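Local coordinates for protein amidase, hydantoinase/carbamoylase family (Burkholderia vietnamiensis, PDB 5I4M) that probably hydrolyses N-carbamoyl-L-amino acids as a dimeric, two-zinc amidase of the peptidase M20 family, at residues 256-270 and 323-336. Numbering follows the deposited sequence.
Sequences RRDALLGASRVVDLV and LRDGVARIAADIGL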
ATOM      1  N   ARG A 256      -1.161  -0.284  22.625  1.00  9.68           N
ATOM      2  CA  ARG A 256      -0.887   0.033  21.233  1.00  9.14           C
ATOM      3  C   ARG A 256      -1.974   0.912  20.635  1.00 15.50           C
ATOM      4  O   ARG A 256      -3.158   0.795  20.957  1.00 12.07           O
ATOM      5  CB  ARG A 256      -0.780  -1.244  20.409  1.00  9.79           C
ATOM      6  CG  ARG A 256       0.237  -2.199  20.956  1.00  9.19           C
ATOM      7  CD  ARG A 256       0.254  -3.455  20.131  1.00  9.10           C
ATOM      8  NE  ARG A 256       1.394  -4.286  20.498  1.00  9.30           N
ATOM      9  CZ  ARG A 256       1.949  -5.163  19.677  1.00 12.17           C
ATOM     10  NH1 ARG A 256       1.466  -5.304  18.445  1.00  9.31           N
ATOM     11  NH2 ARG A 256       2.981  -5.881  20.083  1.00 10.15           N
ATOM     12  N   ARG A 257      -1.557   1.790  19.733  1.00  9.40           N
ATOM     13  CA  ARG A 257      -2.475   2.607  18.947  0.57 10.10           C
ATOM     14  C   ARG A 257      -2.194   2.275  17.490  1.00 10.28           C
ATOM     15  O   ARG A 257      -1.458   2.980  16.796  1.00  9.93           O
ATOM     16  CB  ARG A 257      -2.317   4.087  19.281  0.57 12.64           C
ATOM     17  CG  ARG A 257      -2.590   4.353  20.762  0.57 14.56           C
ATOM     18  CD  ARG A 257      -2.898   5.809  21.055  0.57 20.52           C
ATOM     19  NE  ARG A 257      -1.761   6.697  20.843  0.57 24.87           N
ATOM     20  CZ  ARG A 257      -1.759   7.725  19.994  0.57 28.29           C
ATOM     21  NH1 ARG A 257      -0.681   8.487  19.877  0.57 31.09           N
ATOM     22  NH2 ARG A 257      -2.833   8.002  19.267  0.57 22.73           N
ATOM     23  N   ASP A 258      -2.778   1.157  17.047  1.00 11.51           N
ATOM     24  CA  ASP A 258      -2.529   0.549  15.743  1.00  8.17           C
ATOM     25  C   ASP A 258      -3.496   1.129  14.714  1.00  8.51           C
ATOM     26  O   ASP A 258      -4.701   0.852  14.759  1.00  8.64           O
ATOM     27  CB  ASP A 258      -2.687  -0.968  15.866  1.00  8.40           C
ATOM     28  CG  ASP A 258      -2.221  -1.716  14.635  1.00 11.95           C
ATOM     29  OD1 ASP A 258      -2.469  -1.213  13.517  1.00 12.33           O
ATOM     30  OD2 ASP A 258      -1.606  -2.812  14.791  1.00 10.97           O
ATOM     31  N   ALA A 259      -2.966   1.918  13.771  1.00  8.20           N
ATOM     32  CA  ALA A 259      -3.836   2.561  12.788  1.00  9.88           C
ATOM     33  C   ALA A 259      -4.376   1.567  11.767  1.00  8.01           C
ATOM     34  O   ALA A 259      -5.448   1.794  11.198  1.00  8.72           O
ATOM     35  CB  ALA A 259      -3.095   3.695  12.072  1.00  7.70           C
ATOM     36  N   LEU A 260      -3.657   0.480  11.502  1.00  7.94           N
ATOM     37  CA  LEU A 260      -4.199  -0.516  10.585  1.00  6.49           C
ATOM     38  C   LEU A 260      -5.287  -1.354  11.250  1.00  6.78           C
ATOM     39  O   LEU A 260      -6.241  -1.775  10.592  1.00 11.13           O
ATOM     40  CB  LEU A 260      -3.061  -1.396  10.041  1.00  8.25           C
ATOM     41  CG  LEU A 260      -3.466  -2.497   9.054  1.00  7.67           C
ATOM     42  CD1 LEU A 260      -4.183  -1.887   7.859  1.00  7.44           C
ATOM     43  CD2 LEU A 260      -2.242  -3.296   8.600  1.00  8.75           C
ATOM     44  N   LEU A 261      -5.167  -1.621  12.544  1.00 10.96           N
ATOM     45  CA  LEU A 261      -6.274  -2.251  13.249  1.00  8.55           C
ATOM     46  C   LEU A 261      -7.533  -1.412  13.109  1.00 12.50           C
ATOM     47  O   LEU A 261      -8.617  -1.940  12.825  1.00 10.11           O
ATOM     48  CB  LEU A 261      -5.913  -2.445  14.719  1.00  9.12           C
ATOM     49  CG  LEU A 261      -6.942  -3.176  15.588  1.00 10.39           C
ATOM     50  CD1 LEU A 261      -7.133  -4.625  15.110  1.00  8.50           C
ATOM     51  CD2 LEU A 261      -6.538  -3.127  17.039  1.00 13.05           C
ATOM     52  N   GLY A 262      -7.399  -0.094  13.280  1.00 11.37           N
ATOM     53  CA  GLY A 262      -8.543   0.792  13.100  1.00 10.76           C
ATOM     54  C   GLY A 262      -9.064   0.774  11.678  1.00 11.71           C
ATOM     55  O   GLY A 262     -10.262   0.592  11.443  1.00 11.18           O
ATOM     56  N   ALA A 263      -8.166   0.961  10.706  1.00  8.31           N
ATOM     57  CA  ALA A 263      -8.592   0.974   9.310  1.00  6.46           C
ATOM     58  C   ALA A 263      -9.272  -0.334   8.931  1.00 11.26           C
ATOM     59  O   ALA A 263     -10.295  -0.334   8.235  1.00  9.17           O
ATOM     60  CB  ALA A 263      -7.393   1.239   8.397  1.00  8.81           C
ATOM     61  N   SER A 264      -8.713  -1.461   9.375  1.00  8.93           N
ATOM     62  CA  SER A 264      -9.308  -2.758   9.071  1.00  8.37           C
ATOM     63  C   SER A 264     -10.706  -2.880   9.660  1.00  9.06           C
ATOM     64  O   SER A 264     -11.607  -3.465   9.041  1.00 10.57           O
ATOM     65  CB  SER A 264      -8.412  -3.879   9.603  1.00 10.36           C
ATOM     66  OG  SER A 264      -7.198  -3.902   8.878  1.00 12.27           O
ATOM     67  N   ARG A 265     -10.908  -2.349  10.861  1.00  9.85           N
ATOM     68  CA  ARG A 265     -12.251  -2.396  11.422  1.00  8.38           C
ATOM     69  C   ARG A 265     -13.217  -1.543  10.614  1.00  8.21           C
ATOM     70  O   ARG A 265     -14.407  -1.871  10.528  1.00 12.25           O
ATOM     71  CB  ARG A 265     -12.216  -1.971  12.887  1.00  9.49           C
ATOM     72  CG  ARG A 265     -11.645  -3.081  13.745  1.00  8.93           C
ATOM     73  CD  ARG A 265     -11.480  -2.687  15.209  1.00 12.25           C
ATOM     74  NE  ARG A 265     -10.929  -3.810  15.960  1.00 13.87           N
ATOM     75  CZ  ARG A 265     -10.416  -3.715  17.180  1.00 15.40           C
ATOM     76  NH1 ARG A 265     -10.382  -2.536  17.798  1.00 15.84           N
ATOM     77  NH2 ARG A 265      -9.930  -4.797  17.778  1.00 15.64           N
ATOM     78  N   VAL A 266     -12.727  -0.462   9.999  1.00  7.35           N
ATOM     79  CA  VAL A 266     -13.611   0.353   9.168  1.00  9.84           C
ATOM     80  C   VAL A 266     -13.912  -0.355   7.852  1.00  9.98           C
ATOM     81  O   VAL A 266     -15.018  -0.230   7.316  1.00  8.83           O
ATOM     82  CB  VAL A 266     -13.015   1.754   8.935  1.00  9.46           C
ATOM     83  CG1 VAL A 266     -13.930   2.581   8.029  1.00  9.36           C
ATOM     84  CG2 VAL A 266     -12.825   2.478  10.276  1.00  7.51           C
ATOM     85  N   VAL A 267     -12.953  -1.110   7.312  1.00  8.48           N
ATOM     86  CA  VAL A 267     -13.247  -1.900   6.115  1.00  7.27           C
ATOM     87  C   VAL A 267     -14.432  -2.821   6.376  1.00 12.77           C
ATOM     88  O   VAL A 267     -15.353  -2.933   5.553  1.00  9.47           O
ATOM     89  CB  VAL A 267     -12.001  -2.689   5.669  1.00  6.59           C
ATOM     90  CG1 VAL A 267     -12.368  -3.724   4.591  1.00  8.26           C
ATOM     91  CG2 VAL A 267     -10.922  -1.742   5.135  1.00  6.21           C
ATOM     92  N   ASP A 268     -14.438  -3.470   7.542  1.00 10.17           N
ATOM     93  CA  ASP A 268     -15.541  -4.352   7.914  1.00 11.99           C
ATOM     94  C   ASP A 268     -16.824  -3.561   8.139  1.00 15.27           C
ATOM     95  O   ASP A 268     -17.905  -3.982   7.706  1.00 13.30           O
ATOM     96  CB  ASP A 268     -15.155  -5.138   9.170  1.00 12.80           C
ATOM     97  CG  ASP A 268     -15.764  -6.529   9.217  1.00 26.60           C
ATOM     98  OD1 ASP A 268     -16.246  -7.022   8.177  1.00 27.18           O
ATOM     99  OD2 ASP A 268     -15.734  -7.140  10.305  1.00 34.13           O
ATOM    100  N   LEU A 269     -16.721  -2.410   8.804  1.00 11.08           N
ATOM    101  CA  LEU A 269     -17.891  -1.561   9.015  1.00 10.78           C
ATOM    102  C   LEU A 269     -18.484  -1.084   7.692  1.00 10.82           C
ATOM    103  O   LEU A 269     -19.708  -1.076   7.516  1.00 13.57           O
ATOM    104  CB  LEU A 269     -17.508  -0.364   9.887  1.00 11.05           C
ATOM    105  CG  LEU A 269     -18.544   0.759   9.992  1.00 13.10           C
ATOM    106  CD1 LEU A 269     -19.760   0.280  10.742  1.00 13.47           C
ATOM    107  CD2 LEU A 269     -17.933   1.989  10.654  1.00 12.93           C
ATOM    108  N   VAL A 270     -17.631  -0.668   6.757  1.00  7.64           N
ATOM    109  CA  VAL A 270     -18.109  -0.201   5.456  1.00  7.36           C
ATOM    110  C   VAL A 270     -18.907  -1.293   4.761  1.00 12.90           C
ATOM    111  O   VAL A 270     -19.990  -1.046   4.215  1.00 11.71           O
ATOM    112  CB  VAL A 270     -16.924   0.270   4.597  1.00  8.00           C
ATOM    113  CG1 VAL A 270     -17.299   0.342   3.108  1.00  6.65           C
ATOM    114  CG2 VAL A 270     -16.430   1.611   5.100  1.00  8.09           C
ATOM    115  N   LEU A 323     -21.385   5.771   8.792  1.00  9.57           N
ATOM    116  CA  LEU A 323     -19.931   5.747   8.665  1.00  9.55           C
ATOM    117  C   LEU A 323     -19.279   6.706   9.657  1.00 13.59           C
ATOM    118  O   LEU A 323     -18.332   6.339  10.360  1.00 13.30           O
ATOM    119  CB  LEU A 323     -19.512   6.094   7.239  1.00  7.91           C
ATOM    120  CG  LEU A 323     -17.992   6.218   7.052  1.00 10.14           C
ATOM    121  CD1 LEU A 323     -17.347   4.851   7.072  1.00  9.81           C
ATOM    122  CD2 LEU A 323     -17.661   6.948   5.751  1.00 10.02           C
ATOM    123  N   ARG A 324     -19.759   7.955   9.715  1.00 10.67           N
ATOM    124  CA  ARG A 324     -19.091   8.937  10.565  1.00 12.08           C
ATOM    125  C   ARG A 324     -19.173   8.535  12.031  1.00 13.68           C
ATOM    126  O   ARG A 324     -18.199   8.675  12.780  1.00 12.04           O
ATOM    127  CB  ARG A 324     -19.691  10.323  10.345  1.00 14.05           C
ATOM    128  CG  ARG A 324     -19.415  10.860   8.946  1.00 13.51           C
ATOM    129  CD  ARG A 324     -20.200  12.127   8.691  1.00 16.98           C
ATOM    130  NE  ARG A 324     -20.065  12.587   7.311  1.00 15.48           N
ATOM    131  CZ  ARG A 324     -19.172  13.484   6.921  1.00 19.53           C
ATOM    132  NH1 ARG A 324     -18.329  14.000   7.805  1.00 25.68           N
ATOM    133  NH2 ARG A 324     -19.129  13.867   5.654  1.00 21.50           N
ATOM    134  N   ASP A 325     -20.320   8.002  12.440  1.00 12.44           N
ATOM    135  CA  ASP A 325     -20.487   7.534  13.812  1.00 15.78           C
ATOM    136  C   ASP A 325     -19.589   6.338  14.100  1.00 16.40           C
ATOM    137  O   ASP A 325     -18.912   6.288  15.136  1.00 15.03           O
ATOM    138  CB  ASP A 325     -21.955   7.176  14.045  1.00 17.85           C
ATOM    139  CG  ASP A 325     -22.217   6.700  15.452  1.00 30.20           C
ATOM    140  OD1 ASP A 325     -22.008   7.494  16.390  1.00 34.09           O
ATOM    141  OD2 ASP A 325     -22.644   5.537  15.618  1.00 37.45           O
ATOM    142  N   GLY A 326     -19.572   5.358  13.193  1.00 13.03           N
ATOM    143  CA  GLY A 326     -18.802   4.153  13.445  1.00 10.50           C
ATOM    144  C   GLY A 326     -17.308   4.405  13.405  1.00 12.35           C
ATOM    145  O   GLY A 326     -16.546   3.791  14.156  1.00 11.00           O
ATOM    146  N   VAL A 327     -16.867   5.298  12.516  1.00  8.75           N
ATOM    147  CA  VAL A 327     -15.449   5.649  12.451  1.00  9.82           C
ATOM    148  C   VAL A 327     -15.012   6.301  13.756  1.00 12.39           C
ATOM    149  O   VAL A 327     -13.942   5.991  14.295  1.00 13.25           O
ATOM    150  CB  VAL A 327     -15.188   6.568  11.242  1.00  8.78           C
ATOM    151  CG1 VAL A 327     -13.851   7.306  11.388  1.00  9.44           C
ATOM    152  CG2 VAL A 327     -15.224   5.762   9.932  1.00  8.24           C
ATOM    153  N   ALA A 328     -15.833   7.215  14.284  1.00  9.98           N
ATOM    154  CA  ALA A 328     -15.493   7.854  15.554  1.00 11.25           C
ATOM    155  C   ALA A 328     -15.400   6.832  16.674  1.00 10.82           C
ATOM    156  O   ALA A 328     -14.512   6.912  17.529  1.00 16.27           O
ATOM    157  CB  ALA A 328     -16.525   8.923  15.909  1.00 12.52           C
ATOM    158  N   ARG A 329     -16.317   5.867  16.697  1.00 12.17           N
ATOM    159  CA  ARG A 329     -16.298   4.871  17.765  1.00 11.28           C
ATOM    160  C   ARG A 329     -15.043   4.013  17.686  1.00 10.11           C
ATOM    161  O   ARG A 329     -14.397   3.741  18.707  1.00 15.29           O
ATOM    162  CB  ARG A 329     -17.547   4.003  17.680  1.00 16.32           C
ATOM    163  CG  ARG A 329     -17.533   2.817  18.640  1.00 35.15           C
ATOM    164  CD  ARG A 329     -18.668   1.848  18.328  1.00 45.77           C
ATOM    165  NE  ARG A 329     -18.797   1.618  16.889  1.00 52.21           N
ATOM    166  CZ  ARG A 329     -18.063   0.751  16.194  1.00 50.99           C
ATOM    167  NH1 ARG A 329     -17.135   0.021  16.809  1.00 50.02           N
ATOM    168  NH2 ARG A 329     -18.254   0.617  14.885  1.00 40.12           N
ATOM    169  N   ILE A 330     -14.684   3.578  16.478  1.00 11.59           N
ATOM    170  CA  ILE A 330     -13.496   2.748  16.306  1.00 12.44           C
ATOM    171  C   ILE A 330     -12.248   3.516  16.715  1.00 13.69           C
ATOM    172  O   ILE A 330     -11.371   2.981  17.405  1.00 12.85           O
ATOM    173  CB  ILE A 330     -13.417   2.247  14.849  1.00 11.52           C
ATOM    174  CG1 ILE A 330     -14.463   1.152  14.621  1.00 11.07           C
ATOM    175  CG2 ILE A 330     -12.011   1.745  14.523  1.00 12.37           C
ATOM    176  CD1 ILE A 330     -14.756   0.876  13.149  1.00 10.83           C
ATOM    177  N   ALA A 331     -12.150   4.784  16.305  1.00  8.91           N
ATOM    178  CA  ALA A 331     -10.970   5.574  16.641  1.00 12.85           C
ATOM    179  C   ALA A 331     -10.883   5.818  18.137  1.00 15.28           C
ATOM    180  O   ALA A 331      -9.790   5.783  18.719  1.00 16.38           O
ATOM    181  CB  ALA A 331     -10.991   6.905  15.891  1.00 12.23           C
ATOM    182  N   ALA A 332     -12.029   6.066  18.777  1.00 14.81           N
ATOM    183  CA  ALA A 332     -12.038   6.329  20.211  1.00 17.78           C
ATOM    184  C   ALA A 332     -11.633   5.097  21.004  1.00 15.74           C
ATOM    185  O   ALA A 332     -10.971   5.214  22.042  1.00 18.33           O
ATOM    186  CB  ALA A 332     -13.422   6.807  20.649  1.00 18.72           C
ATOM    187  N   ASP A 333     -12.035   3.911  20.541  1.00 15.27           N
ATOM    188  CA  ASP A 333     -11.707   2.686  21.262  0.53 17.12           C
ATOM    189  C   ASP A 333     -10.211   2.401  21.221  1.00 17.70           C
ATOM    190  O   ASP A 333      -9.631   1.952  22.217  1.00 18.80           O
ATOM    191  CB  ASP A 333     -12.498   1.516  20.683  0.53 18.24           C
ATOM    192  CG  ASP A 333     -12.086   0.187  21.273  0.53 23.23           C
ATOM    193  OD1 ASP A 333     -12.490  -0.108  22.417  0.53 24.40           O
ATOM    194  OD2 ASP A 333     -11.358  -0.562  20.590  0.53 27.22           O
ATOM    195  N   ILE A 334      -9.570   2.660  20.088  1.00  9.79           N
ATOM    196  CA  ILE A 334      -8.137   2.416  19.946  1.00 12.02           C
ATOM    197  C   ILE A 334      -7.321   3.601  20.443  1.00 16.33           C
ATOM    198  O   ILE A 334      -6.235   3.428  21.002  1.00 14.52           O
ATOM    199  CB  ILE A 334      -7.816   2.092  18.471  1.00 10.28           C
ATOM    200  CG1 ILE A 334      -8.556   0.834  18.030  1.00  9.29           C
ATOM    201  CG2 ILE A 334      -6.296   1.943  18.242  1.00 10.17           C
ATOM    202  CD1 ILE A 334      -8.476   0.587  16.535  1.00 10.17           C
ATOM    203  N   GLY A 335      -7.820   4.815  20.247  1.00 12.61           N
ATOM    204  CA  GLY A 335      -7.030   5.991  20.544  1.00 15.45           C
ATOM    205  C   GLY A 335      -6.350   6.546  19.309  1.00 16.80           C
ATOM    206  O   GLY A 335      -5.201   6.992  19.361  1.00 18.63           O
ATOM    207  N   LEU A 336      -7.053   6.527  18.189  1.00 14.04           N
ATOM    208  CA  LEU A 336      -6.547   7.079  16.944  1.00 10.65           C
ATOM    209  C   LEU A 336      -7.083   8.491  16.744  1.00 12.34           C
ATOM    210  O   LEU A 336      -8.192   8.814  17.177  1.00 12.15           O
ATOM    211  CB  LEU A 336      -6.961   6.196  15.765  1.00  7.94           C
ATOM    212  CG  LEU A 336      -6.568   4.723  15.849  1.00 10.99           C
ATOM    213  CD1 LEU A 336      -7.213   3.926  14.707  1.00  7.57           C
ATOM    214  CD2 LEU A 336      -5.047   4.575  15.801  1.00 10.59           C
TER
HETATM  215  O   HOH W   1      -5.489   1.220  22.253  1.00 33.06           O
HETATM  216  O   HOH W   2     -11.896  -0.097  17.536  1.00 18.29           O
HETATM  217  O   HOH W   3      -9.287  -2.103  20.542  1.00 23.37           O
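In the conformer described, one of two modelled, Asp333 OD2 is gripped from three directions: Arg265 NH1 forms a long salt bridge to it at 3.6 Å, and two waters donate to it, the tighter at 2.6 Å from OD2. Both waters accept from Arg265 NH1 in turn, and one also donates to Ile330 O, tying the ion pair to the helix backbone. The guanidinium and carboxylate planes stand 49° apart. Arg265 extends back over its own helix, where Leu261 CG lies 3.9 Å above the centre of its guanidinium, while its NE pairs with Asp268 of the second subunit.

Under this polar edge the helices run nearly antiparallel, their axes 9.6 Å apart, and mesh knobs-into-holes. Ile330 sits among Gly262, Arg265, Val266 and Leu269; with CG1 beside the backbone N (chi1 -74°), CD1 reaches Val266 CG2 while CG2 rests on Gly262. Leu269 answers among Leu323, Gly326, Val327 and Ile330, and Gly326 lets its CD2 come within 3.6 Å of Gly326 CA. Gly262 likewise admits Ile334 CD1 to 3.4 Å from Gly262 CA, tighter than usual, and Leu336 CD1 packs against the same CA.

Where helix 323-334 ends, Arg257, in one of its two modelled conformers, bends at chi3 (-67°), bringing NH2 in plane to Gly335 O at 2.6 Å, almost head-on to the carbonyl. A water bridges Arg256 O and Ile334 O, and Asp258, N-cap of helix 259-270, accepts from Leu261 N through OD1.

In this helical layer of the M20 dimerisation domain, Val266 from one helix and Leu336 just beyond the other pack on Phe241 of strand 225-242. Apolar interlocking at the glycines probably sets the spacing, while Arg265, facing an acid in each subunit, probably couples this pairing electrostatically to the dimer interface.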